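PDB 5JWC: NADH dehydrogenase, putative from Plasmodium falciparum, which probably oxidises NADH and passes the electrons through a bound FAD to ubiquinone, as a membrane-associated type II NADH dehydrogenase. Local coordinates for residues Thr106-Phe109 with Tyr114-Cys117; Asn42-Ile47 with Glu84-Phe89. All blocks are in the same frame, centred on the assembly; numbering follows the deposited sequence.

Interaction 1: Thr106-Phe109 with Tyr114-Cys117; sequences TDVF and YINC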
ATOM      1  N   THR A 106     -21.525  17.141  -9.297  1.00 40.07           N
ATOM      2  CA  THR A 106     -21.087  18.504  -9.599  1.00 40.38           C
ATOM      3  C   THR A 106     -22.230  19.510  -9.435  1.00 41.56           C
ATOM      4  O   THR A 106     -21.995  20.678  -9.148  1.00 47.04           O
ATOM      5  CB  THR A 106     -20.523  18.635 -11.042  1.00 44.75           C
ATOM      6  OG1 THR A 106     -21.561  18.379 -11.998  1.00 44.43           O
ATOM      7  CG2 THR A 106     -19.388  17.671 -11.274  1.00 46.80           C
ATOM      8  N   ASP A 107     -23.463  19.056  -9.628  1.00 43.87           N
ATOM      9  CA  ASP A 107     -24.627  19.933  -9.552  1.00 43.16           C
ATOM     10  C   ASP A 107     -25.853  19.203  -9.080  1.00 44.22           C
ATOM     11  O   ASP A 107     -26.057  18.027  -9.399  1.00 46.66           O
ATOM     12  CB  ASP A 107     -24.942  20.572 -10.911  1.00 47.85           C
ATOM     13  CG  ASP A 107     -23.929  21.609 -11.312  1.00 51.21           C
ATOM     14  OD1 ASP A 107     -24.050  22.760 -10.843  1.00 58.79           O
ATOM     15  OD2 ASP A 107     -23.014  21.273 -12.095  1.00 60.73           O
ATOM     16  N   VAL A 108     -26.682  19.909  -8.325  1.00 39.39           N
ATOM     17  CA  VAL A 108     -27.991  19.400  -7.970  1.00 38.84           C
ATOM     18  C   VAL A 108     -29.061  20.293  -8.606  1.00 42.02           C
ATOM     19  O   VAL A 108     -28.922  21.509  -8.618  1.00 46.01           O
ATOM     20  CB  VAL A 108     -28.177  19.345  -6.444  1.00 41.83           C
ATOM     21  CG1 VAL A 108     -29.519  18.724  -6.106  1.00 35.93           C
ATOM     22  CG2 VAL A 108     -27.019  18.550  -5.796  1.00 41.65           C
ATOM     23  N   PHE A 109     -30.103  19.686  -9.158  1.00 44.69           N
ATOM     24  CA  PHE A 109     -31.220  20.437  -9.746  1.00 50.16           C
ATOM     25  C   PHE A 109     -32.476  20.052  -9.015  1.00 42.50           C
ATOM     26  O   PHE A 109     -33.169  19.125  -9.413  1.00 48.74           O
ATOM     27  CB  PHE A 109     -31.342  20.156 -11.251  1.00 45.25           C
ATOM     28  CG  PHE A 109     -30.174  20.663 -12.038  1.00 51.30           C
ATOM     29  CD1 PHE A 109     -30.203  21.922 -12.613  1.00 49.72           C
ATOM     30  CD2 PHE A 109     -29.020  19.900 -12.155  1.00 47.39           C
ATOM     31  CE1 PHE A 109     -29.108  22.400 -13.312  1.00 52.04           C
ATOM     32  CE2 PHE A 109     -27.931  20.370 -12.851  1.00 48.43           C
ATOM     33  CZ  PHE A 109     -27.969  21.623 -13.429  1.00 52.79           C
ATOM     34  N   TYR A 114     -33.036  15.750 -10.301  1.00 42.06           N
ATOM     35  CA  TYR A 114     -31.892  14.997 -10.788  1.00 44.71           C
ATOM     36  C   TYR A 114     -30.587  15.683 -10.411  1.00 43.63           C
ATOM     37  O   TYR A 114     -30.575  16.845  -9.989  1.00 46.84           O
ATOM     38  CB  TYR A 114     -31.970  14.794 -12.317  1.00 46.46           C
ATOM     39  CG  TYR A 114     -31.688  16.029 -13.135  1.00 43.71           C
ATOM     40  CD1 TYR A 114     -32.725  16.858 -13.566  1.00 50.29           C
ATOM     41  CD2 TYR A 114     -30.394  16.359 -13.505  1.00 46.00           C
ATOM     42  CE1 TYR A 114     -32.463  17.999 -14.325  1.00 50.19           C
ATOM     43  CE2 TYR A 114     -30.122  17.489 -14.260  1.00 47.30           C
ATOM     44  CZ  TYR A 114     -31.158  18.303 -14.669  1.00 53.07           C
ATOM     45  OH  TYR A 114     -30.869  19.428 -15.415  1.00 53.57           O
ATOM     46  N   ILE A 115     -29.483  14.957 -10.571  1.00 40.35           N
ATOM     47  CA  ILE A 115     -28.153  15.503 -10.339  1.00 39.88           C
ATOM     48  C   ILE A 115     -27.282  15.310 -11.576  1.00 39.42           C
ATOM     49  O   ILE A 115     -27.502  14.388 -12.353  1.00 43.50           O
ATOM     50  CB  ILE A 115     -27.435  14.827  -9.136  1.00 38.97           C
ATOM     51  CG1 ILE A 115     -27.312  13.314  -9.364  1.00 39.49           C
ATOM     52  CG2 ILE A 115     -28.155  15.127  -7.821  1.00 35.75           C
ATOM     53  CD1 ILE A 115     -26.488  12.578  -8.303  1.00 38.50           C
ATOM     54  N   ASN A 116     -26.299  16.184 -11.745  1.00 38.66           N
ATOM     55  CA  ASN A 116     -25.213  15.959 -12.688  1.00 40.99           C
ATOM     56  C   ASN A 116     -23.942  15.491 -11.986  1.00 46.66           C
ATOM     57  O   ASN A 116     -23.513  16.096 -10.996  1.00 45.30           O
ATOM     58  CB  ASN A 116     -24.895  17.227 -13.475  1.00 46.55           C
ATOM     59  CG  ASN A 116     -25.896  17.498 -14.576  1.00 46.84           C
ATOM     60  OD1 ASN A 116     -26.643  16.609 -14.986  1.00 48.33           O
ATOM     61  ND2 ASN A 116     -25.909  18.730 -15.069  1.00 48.65           N
ATOM     62  N   CYS A 117     -23.339  14.429 -12.512  1.00 40.50           N
ATOM     63  CA  CYS A 117     -22.067  13.917 -12.004  1.00 44.23           C
ATOM     64  C   CYS A 117     -21.022  13.853 -13.111  1.00 46.84           C
ATOM     65  O   CYS A 117     -21.356  13.930 -14.290  1.00 50.13           O
ATOM     66  CB  CYS A 117     -22.249  12.523 -11.403  1.00 40.04           C
ATOM     67  SG  CYS A 117     -23.509  12.419 -10.116  1.00 44.75           S
TER

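Interaction 2: Asn42-Ile47 with Glu84-Phe89; sequences NFLLNI and ESIRNF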
ATOM      1  N   ASN A  42     -22.742   4.912   6.702  1.00 25.45           N
ATOM      2  CA  ASN A  42     -23.610   4.367   7.742  1.00 28.94           C
ATOM      3  C   ASN A  42     -25.088   4.438   7.342  1.00 26.05           C
ATOM      4  O   ASN A  42     -25.880   3.619   7.773  1.00 31.40           O
ATOM      5  CB  ASN A  42     -23.371   5.051   9.088  1.00 28.32           C
ATOM      6  CG  ASN A  42     -22.094   4.569   9.739  1.00 26.97           C
ATOM      7  OD1 ASN A  42     -22.051   3.491  10.301  1.00 28.24           O
ATOM      8  ND2 ASN A  42     -21.039   5.344   9.611  1.00 23.25           N
ATOM      9  N   PHE A  43     -25.452   5.384   6.496  1.00 27.57           N
ATOM     10  CA  PHE A  43     -26.822   5.396   5.985  1.00 25.50           C
ATOM     11  C   PHE A  43     -27.054   4.115   5.162  1.00 31.72           C
ATOM     12  O   PHE A  43     -28.078   3.427   5.309  1.00 29.40           O
ATOM     13  CB  PHE A  43     -27.060   6.643   5.136  1.00 27.62           C
ATOM     14  CG  PHE A  43     -28.505   6.823   4.702  1.00 28.13           C
ATOM     15  CD1 PHE A  43     -29.349   7.682   5.397  1.00 27.98           C
ATOM     16  CD2 PHE A  43     -29.001   6.154   3.588  1.00 30.72           C
ATOM     17  CE1 PHE A  43     -30.690   7.879   4.989  1.00 30.16           C
ATOM     18  CE2 PHE A  43     -30.330   6.324   3.174  1.00 29.90           C
ATOM     19  CZ  PHE A  43     -31.175   7.192   3.879  1.00 33.02           C
ATOM     20  N   LEU A  44     -26.095   3.815   4.289  1.00 28.45           N
ATOM     21  CA  LEU A  44     -26.129   2.612   3.467  1.00 28.96           C
ATOM     22  C   LEU A  44     -26.220   1.349   4.326  1.00 29.76           C
ATOM     23  O   LEU A  44     -26.961   0.423   4.001  1.00 30.59           O
ATOM     24  CB  LEU A  44     -24.880   2.546   2.564  1.00 26.97           C
ATOM     25  CG  LEU A  44     -24.819   1.415   1.528  1.00 30.36           C
ATOM     26  CD1 LEU A  44     -25.699   1.778   0.317  1.00 29.14           C
ATOM     27  CD2 LEU A  44     -23.368   1.096   1.089  1.00 29.04           C
ATOM     28  N   LEU A  45     -25.462   1.299   5.414  1.00 27.30           N
ATOM     29  CA  LEU A  45     -25.464   0.120   6.254  1.00 28.84           C
ATOM     30  C   LEU A  45     -26.844  -0.162   6.838  1.00 32.58           C
ATOM     31  O   LEU A  45     -27.138  -1.301   7.151  1.00 33.15           O
ATOM     32  CB  LEU A  45     -24.447   0.220   7.399  1.00 28.78           C
ATOM     33  CG  LEU A  45     -22.971   0.103   6.991  1.00 34.62           C
ATOM     34  CD1 LEU A  45     -22.041   0.208   8.218  1.00 32.39           C
ATOM     35  CD2 LEU A  45     -22.646  -1.099   6.092  1.00 33.28           C
ATOM     36  N   ASN A  46     -27.679   0.863   6.996  1.00 31.07           N
ATOM     37  CA  ASN A  46     -28.956   0.684   7.705  1.00 30.74           C
ATOM     38  C   ASN A  46     -30.236   0.825   6.865  1.00 33.28           C
ATOM     39  O   ASN A  46     -31.306   0.415   7.310  1.00 35.92           O
ATOM     40  CB  ASN A  46     -29.029   1.667   8.887  1.00 33.23           C
ATOM     41  CG  ASN A  46     -30.191   1.375   9.824  1.00 42.31           C
ATOM     42  OD1 ASN A  46     -30.316   0.268  10.355  1.00 44.95           O
ATOM     43  ND2 ASN A  46     -31.030   2.389  10.059  1.00 38.13           N
ATOM     44  N   ILE A  47     -30.135   1.400   5.673  1.00 30.45           N
ATOM     45  CA  ILE A  47     -31.316   1.650   4.858  1.00 31.02           C
ATOM     46  C   ILE A  47     -31.849   0.318   4.306  1.00 39.24           C
ATOM     47  O   ILE A  47     -31.073  -0.559   3.920  1.00 34.43           O
ATOM     48  CB  ILE A  47     -31.006   2.639   3.725  1.00 28.74           C
ATOM     49  CG1 ILE A  47     -32.295   3.092   3.026  1.00 34.02           C
ATOM     50  CG2 ILE A  47     -29.958   2.064   2.746  1.00 29.09           C
ATOM     51  CD1 ILE A  47     -33.283   3.806   3.968  1.00 32.47           C
ATOM     52  N   GLU A  84     -13.169   0.312   4.464  1.00 25.95           N
ATOM     53  CA  GLU A  84     -14.144  -0.706   4.067  1.00 28.77           C
ATOM     54  C   GLU A  84     -14.498  -0.469   2.604  1.00 30.26           C
ATOM     55  O   GLU A  84     -14.783   0.663   2.213  1.00 28.66           O
ATOM     56  CB  GLU A  84     -15.429  -0.639   4.905  1.00 27.74           C
ATOM     57  CG  GLU A  84     -15.242  -0.701   6.408  1.00 31.09           C
ATOM     58  CD  GLU A  84     -14.875  -2.094   6.899  1.00 33.32           C
ATOM     59  OE1 GLU A  84     -14.730  -2.284   8.127  1.00 36.78           O
ATOM     60  OE2 GLU A  84     -14.734  -2.999   6.059  1.00 34.16           O
ATOM     61  N   SER A  85     -14.489  -1.519   1.792  1.00 29.03           N
ATOM     62  CA  SER A  85     -14.939  -1.390   0.407  1.00 30.03           C
ATOM     63  C   SER A  85     -16.463  -1.313   0.345  1.00 28.38           C
ATOM     64  O   SER A  85     -17.150  -2.177   0.872  1.00 29.59           O
ATOM     65  CB  SER A  85     -14.451  -2.573  -0.432  1.00 32.13           C
ATOM     66  OG  SER A  85     -13.061  -2.467  -0.698  1.00 36.84           O
ATOM     67  N   ILE A  86     -16.984  -0.290  -0.313  1.00 25.50           N
ATOM     68  CA  ILE A  86     -18.427  -0.102  -0.377  1.00 25.44           C
ATOM     69  C   ILE A  86     -19.156  -1.326  -0.943  1.00 30.52           C
ATOM     70  O   ILE A  86     -20.168  -1.760  -0.394  1.00 28.04           O
ATOM     71  CB  ILE A  86     -18.787   1.111  -1.224  1.00 25.81           C
ATOM     72  CG1 ILE A  86     -18.155   2.376  -0.629  1.00 29.03           C
ATOM     73  CG2 ILE A  86     -20.314   1.271  -1.282  1.00 29.59           C
ATOM     74  CD1 ILE A  86     -18.558   2.642   0.805  1.00 29.91           C
ATOM     75  N   ARG A  87     -18.628  -1.904  -2.020  1.00 32.46           N
ATOM     76  CA  ARG A  87     -19.343  -3.015  -2.673  1.00 33.09           C
ATOM     77  C   ARG A  87     -19.531  -4.233  -1.781  1.00 33.61           C
ATOM     78  O   ARG A  87     -20.425  -5.038  -2.027  1.00 37.37           O
ATOM     79  CB  ARG A  87     -18.649  -3.420  -3.979  1.00 28.89           C
ATOM     80  CG  ARG A  87     -18.757  -2.333  -5.004  1.00 29.87           C
ATOM     81  CD  ARG A  87     -18.372  -2.778  -6.398  1.00 27.89           C
ATOM     82  NE  ARG A  87     -18.503  -1.658  -7.324  1.00 30.29           N
ATOM     83  CZ  ARG A  87     -19.661  -1.240  -7.844  1.00 34.84           C
ATOM     84  NH1 ARG A  87     -20.812  -1.849  -7.536  1.00 33.26           N
ATOM     85  NH2 ARG A  87     -19.672  -0.209  -8.675  1.00 30.93           N
ATOM     86  N   ASN A  88     -18.727  -4.363  -0.730  1.00 35.82           N
ATOM     87  CA  ASN A  88     -18.907  -5.472   0.219  1.00 34.06           C
ATOM     88  C   ASN A  88     -20.187  -5.391   1.025  1.00 35.08           C
ATOM     89  O   ASN A  88     -20.559  -6.355   1.692  1.00 38.75           O
ATOM     90  CB  ASN A  88     -17.744  -5.535   1.217  1.00 40.67           C
ATOM     91  CG  ASN A  88     -16.499  -6.131   0.629  1.00 47.77           C
ATOM     92  OD1 ASN A  88     -16.540  -6.759  -0.429  1.00 53.54           O
ATOM     93  ND2 ASN A  88     -15.371  -5.934   1.308  1.00 49.24           N
ATOM     94  N   PHE A  89     -20.850  -4.239   1.002  1.00 32.89           N
ATOM     95  CA  PHE A  89     -22.016  -4.032   1.859  1.00 37.59           C
ATOM     96  C   PHE A  89     -23.264  -3.732   1.040  1.00 34.21           C
ATOM     97  O   PHE A  89     -24.219  -3.157   1.556  1.00 35.05           O
ATOM     98  CB  PHE A  89     -21.744  -2.882   2.859  1.00 31.57           C
ATOM     99  CG  PHE A  89     -20.521  -3.108   3.704  1.00 29.85           C
ATOM    100  CD1 PHE A  89     -20.628  -3.655   4.977  1.00 29.96           C
ATOM    101  CD2 PHE A  89     -19.267  -2.816   3.208  1.00 28.12           C
ATOM    102  CE1 PHE A  89     -19.487  -3.885   5.748  1.00 32.28           C
ATOM    103  CE2 PHE A  89     -18.114  -3.045   3.973  1.00 35.36           C
ATOM    104  CZ  PHE A  89     -18.229  -3.582   5.247  1.00 31.17           C
TER

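Interaction 1: Thr106-Phe109 with Tyr114-Cys117
Phe109 and Tyr114 face each other at the turn end of this antiparallel pair, and their rings carry most of its side-chain contact. The planes are nearly parallel, at 17°, but offset enough that little of one ring lies over the other. The hydroxyl of Tyr114 lies over the centre of the Phe109 ring, while Phe109 CB sits over the Tyr114 ring, displaced toward its rim and 4.0 Å from the centroid, as a CH-pi contact. Phe109 CD2 and Tyr114 CE2 come to 3.4 Å. Tyr114 achieves this with CG wedged between its backbone N and carbonyl carbon (chi1 73°), a rotation that brings the far end of the ring, with OH, across toward Phe109. Beneath the rings, Phe109 N donates a hydrogen bond to Tyr114 O at 3.0 Å, whereas the return bond from Tyr114 N to Phe109 O is weak. The two strands form a beta hairpin, part of the antiparallel meander 99-109, 114-118 and 124-128 at one edge of the FAD-binding Rossmann-type domain. Strand 124-128 also serves Tyr114, Lys126 making a cation-pi contact and Phe128 meeting the ring. On the same face, Asn116 extends its side chain diagonally to Phe109, the amide lying obliquely beside CE2 of the ring. The backbone carbonyl of Asn116 marks an irregularity: it accepts a nearly straight hydrogen bond (174°) from Thr106 N at 2.8 Å and another from Asp107 N at 3.3 Å. Two residues thus face one in a classic beta bulge, with Thr106 in a near-helical backbone conformation. Asn116 N donates a hydrogen bond to Asp107 O at 3.0 Å. On the other face, Val108 CG2 meets Ile115 CG2 at 4.1 Å, and Leu132 packs against both residues.

Interaction 2: Asn42-Ile47 with Glu84-Phe89
Leu45 and Phe89 make the closer of two apolar contacts between helix 38-46 and the segment 84-89. Leu45 CD2 approaches the ring obliquely, 3.4 Å from Phe89 CD1, and also touches CG and CB. Phe41, one helical turn before Leu45, adds an edge-to-face contact with the same ring. The aliphatic pair is Leu44 with Ile86, whose methyls CD2 and CG2 lie 3.9 Å apart; Leu44 has CG anti to the backbone N (chi1 -174°), which carries its branch out from the helix to that methyl. A GxGxxG sequence (Gly35, Gly37, Gly40), consistent with a Rossmann-type FAD site, runs from the turn into the start of this helix; the contact lies near the helix's C-terminal end, and the side chain of Ile86 is about 7 Å from the bound FAD. Hydrogen bonds do not cross between the segments; they shape each one separately. Phe89 N closes the short 3-10 turn onto Ile86 O at 2.9 Å, and the side chain of Phe89 sets out toward the helix. Phe43 O accepts both Asn46 N and Ile47 N, and Lys92 NZ is hydrogen-bonded to the backbone O atoms of Leu44 and Ile47. Arg87 instead forms a salt bridge to Glu173 of the second subunit.

Followed from the N terminus, the chain illustrates how a nucleotide-binding domain is tied together by loops of very different length. After the first strand and the glycine-rich turn, helix 38-46 opens interaction 2, which closes at 84-89 after 36 intervening residues that hold strands 53-57 and 62-64 and the short helices 69-74 and 79-82. Interaction 1 then opens on strand 99-109 and closes across just four residues. The loops run in series, neither nested nor crossed, and their nearest atoms stay about 13 Å apart. Interaction 2 joins a helix covering the central sheet to the segment leaving strand 83-85, which pairs antiparallel with 62-64; interaction 1 builds the antiparallel extension of that central sheet.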